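Local coordinates for protein saframycin Mx1 synthetase B (Legionella pneumophila subsp. pneumophila, PDB 3KXW) that is a member of the ANL superfamily, named a fatty acid AMP ligase, and holds 5'-O-[(S)-(dodecanoyloxy)(hydroxy)phosphoryl]adenosine in its pocket, at residues Phe243-Leu246 / Ser251-Lys254; Pro267-Asp272 / Glu524-Val529; Glu307-Ala312 / Phe316-Glu321; Glu474-His479 / Tyr530-Leu535. All blocks are in the same frame, centred on the assembly; numbering follows the deposited sequence.

In the fold
Contacts 1, 2 and 4 all touch one another; contact 3 touches contacts 1 and 2 but not contact 4. Contacts 2 and 4 share helix 515-533, and their centres are about 12 Å apart. Contact 1 also lies about 12 Å from contact 2, between centres, and L246 of contact 1 touches F526 of contact 2 and Y530 of contact 4. Contact 3 meets contact 2 through F309, near the backbone O of Y271, and F309 also touches L253 of contact 1. It is about 32 Å from contact 4, centre to centre. Contact 2 joins the AMP-binding part to the C-terminal part. The bound 1ZZ is about 11 Å from the side chains of W252 and F269 and about 14 Å from that of H533.

Contact 1. Residues Phe243-Leu246 / Ser251-Lys254; sequences FSFL and SWLK
F245 and W252 make the tight part of this contact. CE1 of F245 comes to 3.6 Å from CE3 of W252, on the six-membered part of the indole. CZ of F245 follows at 4.0 Å from the same CE3 atom. The two ring planes stand at 84° to each other. The approach is nevertheless oblique, and the centroids are 5.5 Å apart. CD1 of F245 also rests 3.9 Å from CB of W252. Both side chains start with CG anti to the backbone N (chi1 173° for F245 and -174° for W252), and this brings the phenyl end up against the indole. Both residues are buried. W214 stacks on F245 and meets W252 edge-to-face, so it extends the aromatic cluster. The indole NE1 is hydrogen-bonded to OG of S264.

The other side is looser and partly exposed. There S251 OG lies 3.9 Å from the backbone O of S244, and no hydrogen bond crosses between the segments. S251 OG is instead bonded to the backbone O of N248, in the short link between the helices.

The contact thus joins consecutive helices 242-247 and 250-259 inside the AMP-binding part of the protein. Its chemistry is apolar and aromatic. The polar groups of S251 and W252 find their partners elsewhere, which implies that the direct contact between the two segments rests on ring packing and not on a hydrogen bond.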
loop_
_atom_site.group_PDB
_atom_site.type_symbol
_atom_site.label_atom_id
_atom_site.label_comp_id
_atom_site.label_asym_id
_atom_site.label_seq_id
_atom_site.Cartn_x
_atom_site.Cartn_y
_atom_site.Cartn_z
ATOM N N PHE A 243 -3.217 -1.950 -12.106
ATOM C CA PHE A 243 -2.963 -1.734 -13.537
ATOM C C PHE A 243 -4.147 -1.014 -14.203
ATOM O O PHE A 243 -3.969 -0.071 -14.974
ATOM C CB PHE A 243 -2.669 -3.076 -14.228
ATOM C CG PHE A 243 -2.542 -2.977 -15.726
ATOM C CD1 PHE A 243 -1.340 -2.623 -16.313
ATOM C CD2 PHE A 243 -3.633 -3.226 -16.542
ATOM C CE1 PHE A 243 -1.221 -2.525 -17.710
ATOM C CE2 PHE A 243 -3.519 -3.137 -17.931
ATOM C CZ PHE A 243 -2.315 -2.782 -18.507
ATOM N N SER A 244 -5.358 -1.452 -13.887
ATOM C CA SER A 244 -6.572 -0.846 -14.440
ATOM C C SER A 244 -6.686 0.618 -14.040
ATOM O O SER A 244 -7.030 1.480 -14.852
ATOM C CB SER A 244 -7.816 -1.634 -13.986
ATOM O OG SER A 244 -7.864 -2.877 -14.664
ATOM N N PHE A 245 -6.393 0.898 -12.777
ATOM C CA PHE A 245 -6.413 2.279 -12.316
ATOM C C PHE A 245 -5.407 3.165 -13.076
ATOM O O PHE A 245 -5.758 4.243 -13.568
ATOM C CB PHE A 245 -6.117 2.363 -10.817
ATOM C CG PHE A 245 -5.956 3.765 -10.344
ATOM C CD1 PHE A 245 -7.002 4.662 -10.479
ATOM C CD2 PHE A 245 -4.752 4.209 -9.835
ATOM C CE1 PHE A 245 -6.857 5.985 -10.093
ATOM C CE2 PHE A 245 -4.603 5.521 -9.429
ATOM C CZ PHE A 245 -5.654 6.410 -9.565
ATOM N N LEU A 246 -4.163 2.709 -13.163
ATOM C CA LEU A 246 -3.111 3.506 -13.794
ATOM C C LEU A 246 -3.367 3.733 -15.265
ATOM O O LEU A 246 -3.148 4.828 -15.776
ATOM C CB LEU A 246 -1.731 2.893 -13.546
ATOM C CG LEU A 246 -1.234 2.977 -12.095
ATOM C CD1 LEU A 246 0.180 2.468 -12.015
ATOM C CD2 LEU A 246 -1.271 4.396 -11.548
ATOM N N SER A 251 -11.677 5.355 -14.357
ATOM C CA SER A 251 -12.475 4.168 -14.026
ATOM C C SER A 251 -12.700 4.020 -12.514
ATOM O O SER A 251 -13.727 3.507 -12.085
ATOM C CB SER A 251 -11.923 2.883 -14.651
ATOM O OG SER A 251 -10.707 2.516 -14.040
ATOM N N TRP A 252 -11.762 4.498 -11.705
ATOM C CA TRP A 252 -11.984 4.506 -10.254
ATOM C C TRP A 252 -13.266 5.265 -9.898
ATOM O O TRP A 252 -14.091 4.799 -9.110
ATOM C CB TRP A 252 -10.801 5.167 -9.553
ATOM C CG TRP A 252 -10.815 5.134 -8.027
ATOM C CD1 TRP A 252 -11.551 4.319 -7.220
ATOM C CD2 TRP A 252 -9.986 5.916 -7.163
ATOM N NE1 TRP A 252 -11.247 4.562 -5.896
ATOM C CE2 TRP A 252 -10.279 5.530 -5.835
ATOM C CE3 TRP A 252 -9.008 6.897 -7.384
ATOM C CZ2 TRP A 252 -9.641 6.104 -4.723
ATOM C CZ3 TRP A 252 -8.382 7.486 -6.271
ATOM C CH2 TRP A 252 -8.702 7.079 -4.955
ATOM N N LEU A 253 -13.415 6.449 -10.466
ATOM C CA LEU A 253 -14.539 7.322 -10.123
ATOM C C LEU A 253 -15.825 6.859 -10.810
ATOM O O LEU A 253 -16.913 6.969 -10.243
ATOM C CB LEU A 253 -14.205 8.786 -10.442
ATOM C CG LEU A 253 -12.834 9.256 -9.943
ATOM C CD1 LEU A 253 -12.652 10.729 -10.314
ATOM C CD2 LEU A 253 -12.651 9.074 -8.430
ATOM N N LYS A 254 -15.703 6.322 -12.022
ATOM C CA LYS A 254 -16.842 5.659 -12.676
ATOM C C LYS A 254 -17.395 4.487 -11.859
ATOM O O LYS A 254 -18.621 4.350 -11.686
ATOM C CB LYS A 254 -16.474 5.150 -14.067
ATOM C CG LYS A 254 -16.471 6.220 -15.130
ATOM C CD LYS A 254 -16.386 5.551 -16.518
ATOM C CE LYS A 254 -16.466 6.564 -17.656
ATOM N NZ LYS A 254 -16.331 5.908 -19.001
#

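Contact 2. Residues Pro267-Asp272 / Glu524-Val529; sequences PNFAYD and EIFELV
Aromatic packing carries the contact between F269 and F526. CZ of F526 meets the F269 ring at two atoms, CD1 and CE1, each 3.7 Å away. CE2 of F526 follows at 4.0 Å from CE1 of F269. CE1 of F269 lies at the edge of the F526 ring, near its plane. The rings are inclined by 39°, with centroids 5.8 Å apart, so the pair is oblique. F526 reaches across with CG anti to its backbone N (chi1 -170°).

Apolar packing adds to this pair. CB of A270 sits 4.0 Å above the F269 ring plane, over its centre. L246 of helix 242-247 also touches F526, and the ring of Y273 meets its ring.

No hydrogen bond runs between the two segments. Polar bonds instead tie the 267-272 segment to its own surroundings. The backbone N of F269 is bonded to OE2 of E299. The side chain of N268 bonds to R302, N296 and T305.

The contact is buried and joins parts of the chain far apart in sequence. One side lies on helix 269-277, in the AMP-binding enzyme range. The other is helix 515-533, in the AMP-binding_C clan range. Such packing of a C-terminal part against the large N-terminal part is characteristic of the ANL fold.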
loop_
_atom_site.group_PDB
_atom_site.type_symbol
_atom_site.label_atom_id
_atom_site.label_comp_id
_atom_site.label_asym_id
_atom_site.label_seq_id
_atom_site.Cartn_x
_atom_site.Cartn_y
_atom_site.Cartn_z
ATOM N N PRO A 267 -3.058 5.894 -1.276
ATOM C CA PRO A 267 -2.025 6.867 -0.900
ATOM C C PRO A 267 -2.320 8.207 -1.551
ATOM O O PRO A 267 -3.036 8.288 -2.549
ATOM C CB PRO A 267 -0.728 6.276 -1.506
ATOM C CG PRO A 267 -1.040 4.832 -1.748
ATOM C CD PRO A 267 -2.514 4.815 -2.109
ATOM N N ASN A 268 -1.761 9.253 -0.975
ATOM C CA ASN A 268 -2.002 10.620 -1.431
ATOM C C ASN A 268 -1.813 10.809 -2.945
ATOM O O ASN A 268 -2.608 11.479 -3.594
ATOM C CB ASN A 268 -1.036 11.522 -0.670
ATOM C CG ASN A 268 -1.293 12.983 -0.915
ATOM O OD1 ASN A 268 -2.160 13.577 -0.278
ATOM N ND2 ASN A 268 -0.517 13.581 -1.809
ATOM N N PHE A 269 -0.761 10.221 -3.518
ATOM C CA PHE A 269 -0.464 10.464 -4.943
ATOM C C PHE A 269 -1.655 10.211 -5.893
ATOM O O PHE A 269 -1.769 10.842 -6.955
ATOM C CB PHE A 269 0.726 9.613 -5.406
ATOM C CG PHE A 269 0.323 8.253 -5.888
ATOM C CD1 PHE A 269 -0.037 8.055 -7.211
ATOM C CD2 PHE A 269 0.277 7.173 -5.005
ATOM C CE1 PHE A 269 -0.448 6.814 -7.659
ATOM C CE2 PHE A 269 -0.129 5.926 -5.457
ATOM C CZ PHE A 269 -0.490 5.753 -6.784
ATOM N N ALA A 270 -2.523 9.262 -5.542
ATOM C CA ALA A 270 -3.536 8.833 -6.507
ATOM C C ALA A 270 -4.602 9.912 -6.749
ATOM O O ALA A 270 -5.218 9.970 -7.831
ATOM C CB ALA A 270 -4.176 7.500 -6.070
ATOM N N TYR A 271 -4.811 10.774 -5.759
ATOM C CA TYR A 271 -5.726 11.894 -5.932
ATOM C C TYR A 271 -5.135 12.903 -6.948
ATOM O O TYR A 271 -5.834 13.399 -7.832
ATOM C CB TYR A 271 -6.111 12.518 -4.568
ATOM C CG TYR A 271 -6.864 11.540 -3.660
ATOM C CD1 TYR A 271 -8.186 11.212 -3.909
ATOM C CD2 TYR A 271 -6.235 10.944 -2.576
ATOM C CE1 TYR A 271 -8.884 10.309 -3.105
ATOM C CE2 TYR A 271 -6.912 10.033 -1.762
ATOM C CZ TYR A 271 -8.233 9.721 -2.033
ATOM O OH TYR A 271 -8.904 8.833 -1.243
ATOM N N ASP A 272 -3.837 13.159 -6.848
ATOM C CA ASP A 272 -3.161 14.020 -7.805
ATOM C C ASP A 272 -3.198 13.407 -9.181
ATOM O O ASP A 272 -3.323 14.104 -10.178
ATOM C CB ASP A 272 -1.706 14.226 -7.418
ATOM C CG ASP A 272 -1.545 15.195 -6.268
ATOM O OD1 ASP A 272 -2.155 16.279 -6.299
ATOM O OD2 ASP A 272 -0.813 14.851 -5.332
ATOM N N GLU A 524 3.668 6.196 -19.339
ATOM C CA GLU A 524 4.328 4.895 -19.435
ATOM C C GLU A 524 5.433 4.794 -18.413
ATOM O O GLU A 524 5.650 3.739 -17.810
ATOM C CB GLU A 524 4.907 4.682 -20.843
ATOM C CG GLU A 524 3.840 4.348 -21.861
ATOM C CD GLU A 524 4.297 4.523 -23.302
ATOM O OE1 GLU A 524 5.359 5.148 -23.535
ATOM O OE2 GLU A 524 3.572 4.056 -24.208
ATOM N N ILE A 525 6.148 5.895 -18.220
ATOM C CA ILE A 525 7.197 5.892 -17.231
ATOM C C ILE A 525 6.590 5.703 -15.837
ATOM O O ILE A 525 7.034 4.854 -15.071
ATOM C CB ILE A 525 8.021 7.169 -17.296
ATOM C CG1 ILE A 525 8.840 7.165 -18.593
ATOM C CG2 ILE A 525 8.936 7.235 -16.087
ATOM C CD1 ILE A 525 9.474 8.545 -18.947
ATOM N N PHE A 526 5.557 6.473 -15.524
ATOM C CA PHE A 526 4.927 6.336 -14.216
ATOM C C PHE A 526 4.469 4.900 -13.965
ATOM O O PHE A 526 4.764 4.309 -12.912
ATOM C CB PHE A 526 3.773 7.337 -14.021
ATOM C CG PHE A 526 3.269 7.372 -12.604
ATOM C CD1 PHE A 526 3.771 8.286 -11.690
ATOM C CD2 PHE A 526 2.332 6.452 -12.180
ATOM C CE1 PHE A 526 3.301 8.302 -10.368
ATOM C CE2 PHE A 526 1.872 6.445 -10.869
ATOM C CZ PHE A 526 2.367 7.376 -9.963
ATOM N N GLU A 527 3.777 4.322 -14.936
ATOM C CA GLU A 527 3.306 2.933 -14.809
ATOM C C GLU A 527 4.434 1.904 -14.638
ATOM O O GLU A 527 4.363 0.997 -13.804
ATOM C CB GLU A 527 2.417 2.576 -15.998
ATOM C CG GLU A 527 1.947 1.126 -16.007
ATOM C CD GLU A 527 1.245 0.756 -17.316
ATOM O OE1 GLU A 527 0.319 1.497 -17.740
ATOM O OE2 GLU A 527 1.640 -0.252 -17.931
ATOM N N LEU A 528 5.500 2.064 -15.408
ATOM C CA LEU A 528 6.635 1.154 -15.309
ATOM C C LEU A 528 7.250 1.109 -13.930
ATOM O O LEU A 528 7.507 0.030 -13.396
ATOM C CB LEU A 528 7.714 1.529 -16.334
ATOM C CG LEU A 528 8.962 0.650 -16.308
ATOM C CD1 LEU A 528 8.630 -0.760 -16.804
ATOM C CD2 LEU A 528 10.057 1.260 -17.169
ATOM N N VAL A 529 7.522 2.277 -13.352
ATOM C CA VAL A 529 8.175 2.330 -12.053
ATOM C C VAL A 529 7.222 1.822 -10.949
ATOM O O VAL A 529 7.632 1.137 -10.014
ATOM C CB VAL A 529 8.650 3.769 -11.755
ATOM C CG1 VAL A 529 9.236 3.851 -10.361
ATOM C CG2 VAL A 529 9.673 4.205 -12.826
#

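Contact 3. Residues Glu307-Ala312 / Phe316-Glu321; sequences EHFYQA and FGFRKE
A salt bridge from K320 to E307 ties the loop to the helix, with NZ of K320 2.9 Å from OE1 of E307. The loop leads from helix 303-313 to strand 323-328, a helix-to-strand link in the AMP-binding part of the protein. NZ approaches OE1 on its anti side, 24° out of the carboxylate plane. K320 NZ also has a salt bridge with E303, so two carboxylates share the ammonium group. The other oxygen of E307, OE2, takes a hydrogen bond of 2.9 Å from NE2 of Q311, which comes from above the carboxylate plane. These bonds fix the carboxylate at both oxygens.

Next comes Y310. CB of K320 lies over one face of the Y310 ring in a CH-pi contact, 4.0 Å from its centroid. The lysine chain is extended beyond CG and crosses Y310 at about a right angle.

Deeper in, F309 and F318 form a T-shaped pair, planes at 86°. CE2 of F309 points over the centre of the F318 ring, 3.7 Å above its plane.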
loop_
_atom_site.group_PDB
_atom_site.type_symbol
_atom_site.label_atom_id
_atom_site.label_comp_id
_atom_site.label_asym_id
_atom_site.label_seq_id
_atom_site.Cartn_x
_atom_site.Cartn_y
_atom_site.Cartn_z
ATOM N N GLU A 307 -7.092 19.591 -1.899
ATOM C CA GLU A 307 -7.811 20.777 -2.340
ATOM C C GLU A 307 -7.957 20.726 -3.855
ATOM O O GLU A 307 -9.031 21.010 -4.358
ATOM C CB GLU A 307 -7.126 22.058 -1.853
ATOM C CG GLU A 307 -7.680 23.377 -2.415
ATOM C CD GLU A 307 -9.124 23.692 -2.032
ATOM O OE1 GLU A 307 -9.703 23.055 -1.134
ATOM O OE2 GLU A 307 -9.694 24.619 -2.645
ATOM N N HIS A 308 -6.888 20.344 -4.566
ATOM C CA HIS A 308 -6.937 20.162 -6.020
ATOM C C HIS A 308 -7.999 19.162 -6.412
ATOM O O HIS A 308 -8.740 19.383 -7.356
ATOM C CB HIS A 308 -5.614 19.648 -6.584
ATOM C CG HIS A 308 -4.543 20.683 -6.698
ATOM N ND1 HIS A 308 -3.317 20.414 -7.262
ATOM C CD2 HIS A 308 -4.507 21.982 -6.317
ATOM C CE1 HIS A 308 -2.567 21.503 -7.226
ATOM N NE2 HIS A 308 -3.264 22.467 -6.653
ATOM N N PHE A 309 -8.055 18.047 -5.690
ATOM C CA PHE A 309 -9.014 17.002 -6.006
ATOM C C PHE A 309 -10.441 17.477 -5.737
ATOM O O PHE A 309 -11.361 17.209 -6.513
ATOM C CB PHE A 309 -8.730 15.741 -5.179
ATOM C CG PHE A 309 -9.557 14.568 -5.598
ATOM C CD1 PHE A 309 -9.120 13.734 -6.610
ATOM C CD2 PHE A 309 -10.778 14.318 -4.997
ATOM C CE1 PHE A 309 -9.880 12.629 -7.026
ATOM C CE2 PHE A 309 -11.558 13.231 -5.411
ATOM C CZ PHE A 309 -11.098 12.380 -6.413
ATOM N N TYR A 310 -10.606 18.198 -4.638
ATOM C CA TYR A 310 -11.926 18.688 -4.274
ATOM C C TYR A 310 -12.441 19.652 -5.334
ATOM O O TYR A 310 -13.573 19.520 -5.787
ATOM C CB TYR A 310 -11.905 19.372 -2.909
ATOM C CG TYR A 310 -13.154 20.189 -2.677
ATOM C CD1 TYR A 310 -14.399 19.574 -2.576
ATOM C CD2 TYR A 310 -13.096 21.564 -2.586
ATOM C CE1 TYR A 310 -15.562 20.321 -2.370
ATOM C CE2 TYR A 310 -14.249 22.313 -2.387
ATOM C CZ TYR A 310 -15.464 21.694 -2.270
ATOM O OH TYR A 310 -16.593 22.467 -2.082
ATOM N N GLN A 311 -11.598 20.597 -5.749
ATOM C CA GLN A 311 -11.991 21.559 -6.780
ATOM C C GLN A 311 -12.300 20.862 -8.118
ATOM O O GLN A 311 -13.218 21.251 -8.843
ATOM C CB GLN A 311 -10.921 22.647 -6.968
ATOM C CG GLN A 311 -10.723 23.594 -5.771
ATOM C CD GLN A 311 -11.984 24.362 -5.433
ATOM O OE1 GLN A 311 -12.835 24.577 -6.296
ATOM N NE2 GLN A 311 -12.124 24.749 -4.177
ATOM N N ALA A 312 -11.535 19.825 -8.440
ATOM C CA ALA A 312 -11.727 19.088 -9.688
ATOM C C ALA A 312 -13.020 18.257 -9.738
ATOM O O ALA A 312 -13.551 18.002 -10.827
ATOM C CB ALA A 312 -10.494 18.197 -9.986
ATOM N N PHE A 316 -19.255 17.209 -9.285
ATOM C CA PHE A 316 -19.821 15.875 -9.467
ATOM C C PHE A 316 -20.113 15.152 -8.164
ATOM O O PHE A 316 -20.082 13.929 -8.116
ATOM C CB PHE A 316 -18.947 15.037 -10.393
ATOM C CG PHE A 316 -18.719 15.692 -11.718
ATOM C CD1 PHE A 316 -19.562 15.446 -12.785
ATOM C CD2 PHE A 316 -17.707 16.635 -11.863
ATOM C CE1 PHE A 316 -19.361 16.092 -14.007
ATOM C CE2 PHE A 316 -17.511 17.285 -13.073
ATOM C CZ PHE A 316 -18.335 17.017 -14.139
ATOM N N GLY A 317 -20.405 15.922 -7.120
ATOM C CA GLY A 317 -20.917 15.364 -5.879
ATOM C C GLY A 317 -19.861 15.035 -4.836
ATOM O O GLY A 317 -20.191 14.644 -3.713
ATOM N N PHE A 318 -18.590 15.208 -5.180
ATOM C CA PHE A 318 -17.546 14.964 -4.192
ATOM C C PHE A 318 -17.495 16.085 -3.158
ATOM O O PHE A 318 -17.450 17.256 -3.520
ATOM C CB PHE A 318 -16.157 14.777 -4.834
ATOM C CG PHE A 318 -15.090 14.443 -3.815
ATOM C CD1 PHE A 318 -14.957 13.143 -3.339
ATOM C CD2 PHE A 318 -14.262 15.430 -3.304
ATOM C CE1 PHE A 318 -13.999 12.828 -2.369
ATOM C CE2 PHE A 318 -13.306 15.145 -2.331
ATOM C CZ PHE A 318 -13.173 13.834 -1.857
ATOM N N ARG A 319 -17.467 15.731 -1.871
ATOM C CA ARG A 319 -17.382 16.722 -0.803
ATOM C C ARG A 319 -16.049 16.616 -0.074
ATOM O O ARG A 319 -15.580 15.525 0.208
ATOM C CB ARG A 319 -18.537 16.544 0.203
ATOM C CG ARG A 319 -19.877 17.068 -0.316
ATOM C CD ARG A 319 -21.015 16.940 0.723
ATOM N NE ARG A 319 -20.723 17.713 1.920
ATOM C CZ ARG A 319 -20.253 17.197 3.052
ATOM N NH1 ARG A 319 -20.058 15.891 3.168
ATOM N NH2 ARG A 319 -19.996 17.992 4.083
ATOM N N LYS A 320 -15.442 17.746 0.244
ATOM C CA LYS A 320 -14.102 17.701 0.835
ATOM C C LYS A 320 -14.102 17.040 2.203
ATOM O O LYS A 320 -13.073 16.500 2.627
ATOM C CB LYS A 320 -13.487 19.107 0.917
ATOM C CG LYS A 320 -11.979 19.114 1.241
ATOM C CD LYS A 320 -11.376 20.531 1.175
ATOM C CE LYS A 320 -9.848 20.515 1.435
ATOM N NZ LYS A 320 -9.243 21.903 1.479
ATOM N N GLU A 321 -15.249 17.091 2.887
ATOM C CA GLU A 321 -15.412 16.496 4.204
ATOM C C GLU A 321 -15.254 14.973 4.146
ATOM O O GLU A 321 -15.072 14.323 5.166
ATOM C CB GLU A 321 -16.810 16.822 4.776
ATOM C CG GLU A 321 -17.042 18.284 5.129
ATOM C CD GLU A 321 -17.226 19.178 3.904
ATOM O OE1 GLU A 321 -17.536 18.653 2.819
ATOM O OE2 GLU A 321 -17.053 20.412 4.035
#

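Contact 4. Residues Glu474-His479 / Tyr530-Leu535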
loop_
_atom_site.group_PDB
_atom_site.type_symbol
_atom_site.label_atom_id
_atom_site.label_comp_id
_atom_site.label_asym_id
_atom_site.label_seq_id
_atom_site.Cartn_x
_atom_site.Cartn_y
_atom_site.Cartn_z
ATOM N N GLU A 474 16.572 2.833 -13.163
ATOM C CA GLU A 474 17.261 3.074 -14.428
ATOM C C GLU A 474 17.304 1.793 -15.263
ATOM O O GLU A 474 17.083 1.824 -16.479
ATOM C CB GLU A 474 18.664 3.651 -14.166
ATOM C CG GLU A 474 18.598 5.034 -13.535
ATOM C CD GLU A 474 19.916 5.495 -12.904
ATOM O OE1 GLU A 474 20.912 4.746 -12.986
ATOM O OE2 GLU A 474 19.945 6.603 -12.338
ATOM N N PHE A 475 17.566 0.670 -14.602
ATOM C CA PHE A 475 17.574 -0.638 -15.262
ATOM C C PHE A 475 16.231 -0.944 -15.915
ATOM O O PHE A 475 16.181 -1.395 -17.072
ATOM C CB PHE A 475 17.919 -1.756 -14.279
ATOM C CG PHE A 475 17.966 -3.122 -14.917
ATOM C CD1 PHE A 475 19.155 -3.622 -15.412
ATOM C CD2 PHE A 475 16.815 -3.896 -15.023
ATOM C CE1 PHE A 475 19.205 -4.880 -16.004
ATOM C CE2 PHE A 475 16.855 -5.152 -15.622
ATOM C CZ PHE A 475 18.063 -5.641 -16.112
ATOM N N SER A 476 15.153 -0.727 -15.159
ATOM C CA SER A 476 13.802 -0.943 -15.654
ATOM C C SER A 476 13.541 -0.150 -16.936
ATOM O O SER A 476 13.050 -0.703 -17.924
ATOM C CB SER A 476 12.757 -0.598 -14.574
ATOM O OG SER A 476 12.708 -1.612 -13.572
ATOM N N LEU A 477 13.884 1.135 -16.918
ATOM C CA LEU A 477 13.668 2.006 -18.075
ATOM C C LEU A 477 14.444 1.486 -19.277
ATOM O O LEU A 477 13.921 1.406 -20.402
ATOM C CB LEU A 477 14.107 3.449 -17.746
ATOM C CG LEU A 477 13.201 4.180 -16.754
ATOM C CD1 LEU A 477 13.884 5.384 -16.093
ATOM C CD2 LEU A 477 11.950 4.631 -17.476
HETATM N N MSE A 478 15.696 1.122 -19.034
HETATM C CA MSE A 478 16.562 0.679 -20.119
HETATM C C MSE A 478 16.136 -0.675 -20.662
HETATM O O MSE A 478 16.402 -0.996 -21.819
HETATM C CB MSE A 478 18.019 0.672 -19.665
HETATM C CG MSE A 478 18.536 2.082 -19.365
HETATM SE SE MSE A 478 18.525 3.319 -20.938
HETATM C CE MSE A 478 16.699 4.065 -20.826
ATOM N N HIS A 479 15.447 -1.456 -19.840
ATOM C CA HIS A 479 15.043 -2.798 -20.262
ATOM C C HIS A 479 13.582 -2.932 -20.687
ATOM O O HIS A 479 13.106 -4.022 -21.037
ATOM C CB HIS A 479 15.453 -3.817 -19.213
ATOM C CG HIS A 479 16.943 -3.921 -19.068
ATOM N ND1 HIS A 479 17.670 -4.983 -19.571
ATOM C CD2 HIS A 479 17.851 -3.063 -18.539
ATOM C CE1 HIS A 479 18.954 -4.794 -19.318
ATOM N NE2 HIS A 479 19.091 -3.634 -18.698
ATOM N N TYR A 530 5.954 2.169 -11.068
ATOM C CA TYR A 530 4.961 1.683 -10.110
ATOM C C TYR A 530 4.897 0.153 -10.083
ATOM O O TYR A 530 4.900 -0.458 -9.004
ATOM C CB TYR A 530 3.591 2.256 -10.423
ATOM C CG TYR A 530 2.549 1.844 -9.412
ATOM C CD1 TYR A 530 2.285 2.621 -8.291
ATOM C CD2 TYR A 530 1.844 0.649 -9.573
ATOM C CE1 TYR A 530 1.321 2.225 -7.360
ATOM C CE2 TYR A 530 0.881 0.253 -8.655
ATOM C CZ TYR A 530 0.621 1.039 -7.556
ATOM O OH TYR A 530 -0.351 0.616 -6.657
ATOM N N GLU A 531 4.857 -0.451 -11.265
ATOM C CA GLU A 531 4.782 -1.911 -11.408
ATOM C C GLU A 531 6.051 -2.656 -11.006
ATOM O O GLU A 531 5.981 -3.671 -10.315
ATOM C CB GLU A 531 4.371 -2.265 -12.837
ATOM C CG GLU A 531 3.029 -1.649 -13.189
ATOM C CD GLU A 531 1.867 -2.639 -13.248
ATOM O OE1 GLU A 531 1.723 -3.290 -14.313
ATOM O OE2 GLU A 531 1.057 -2.725 -12.272
ATOM N N ASN A 532 7.208 -2.141 -11.424
ATOM C CA ASN A 532 8.482 -2.794 -11.155
ATOM C C ASN A 532 9.039 -2.541 -9.762
ATOM O O ASN A 532 9.803 -3.359 -9.251
ATOM C CB ASN A 532 9.530 -2.382 -12.203
ATOM C CG ASN A 532 9.268 -2.997 -13.582
ATOM O OD1 ASN A 532 8.182 -3.516 -13.860
ATOM N ND2 ASN A 532 10.273 -2.932 -14.456
ATOM N N HIS A 533 8.674 -1.418 -9.146
ATOM C CA HIS A 533 9.330 -0.998 -7.901
ATOM C C HIS A 533 8.403 -0.570 -6.770
ATOM O O HIS A 533 8.854 -0.263 -5.658
ATOM C CB HIS A 533 10.341 0.110 -8.204
ATOM C CG HIS A 533 11.340 -0.297 -9.232
ATOM N ND1 HIS A 533 12.408 -1.118 -8.941
ATOM C CD2 HIS A 533 11.391 -0.064 -10.563
ATOM C CE1 HIS A 533 13.105 -1.333 -10.047
ATOM N NE2 HIS A 533 12.506 -0.707 -11.047
ATOM N N GLN A 534 7.113 -0.559 -7.052
ATOM C CA GLN A 534 6.133 -0.079 -6.076
ATOM C C GLN A 534 6.501 1.316 -5.592
ATOM O O GLN A 534 6.389 1.612 -4.400
ATOM C CB GLN A 534 6.013 -1.060 -4.890
ATOM C CG GLN A 534 5.363 -2.400 -5.248
ATOM C CD GLN A 534 6.223 -3.235 -6.176
ATOM O OE1 GLN A 534 7.357 -3.600 -5.840
ATOM N NE2 GLN A 534 5.690 -3.547 -7.351
ATOM N N LEU A 535 6.949 2.172 -6.516
ATOM C CA LEU A 535 7.253 3.551 -6.186
ATOM C C LEU A 535 6.500 4.481 -7.134
ATOM O O LEU A 535 6.139 4.073 -8.236
ATOM C CB LEU A 535 8.759 3.829 -6.309
ATOM C CG LEU A 535 9.677 3.077 -5.327
ATOM C CD1 LEU A 535 11.110 3.166 -5.798
ATOM C CD2 LEU A 535 9.531 3.647 -3.914
HETATM O O HOH W 1 11.719 -3.058 -17.334
#
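OG of S476 is gripped from the other helix by two side chains. NE2 of H533 lies 2.7 Å from OG of S476 in a hydrogen bond, and OG is near the plane of the imidazole, at its edge. ND2 of N532 donates to OG of S476 at 2.9 Å. That bond is almost straight (175°), and OG lies in the amide plane of N532. OG of S476 also has a weak hydrogen bond to the backbone O of D472, one turn earlier.

The contact pairs helix 469-479 with the C-terminal part of helix 515-533, both in the AMP-binding_C clan range. Q534 has left helical geometry, with positive phi.

All three contact residues are buried. S476 puts OG beside its backbone N (chi1 -75°), the position from which it reaches both partners. One water bridges S476 and N532: it donates to the backbone O of S476 at 2.8 Å and accepts a weak bond of 3.2 Å from ND2 of N532.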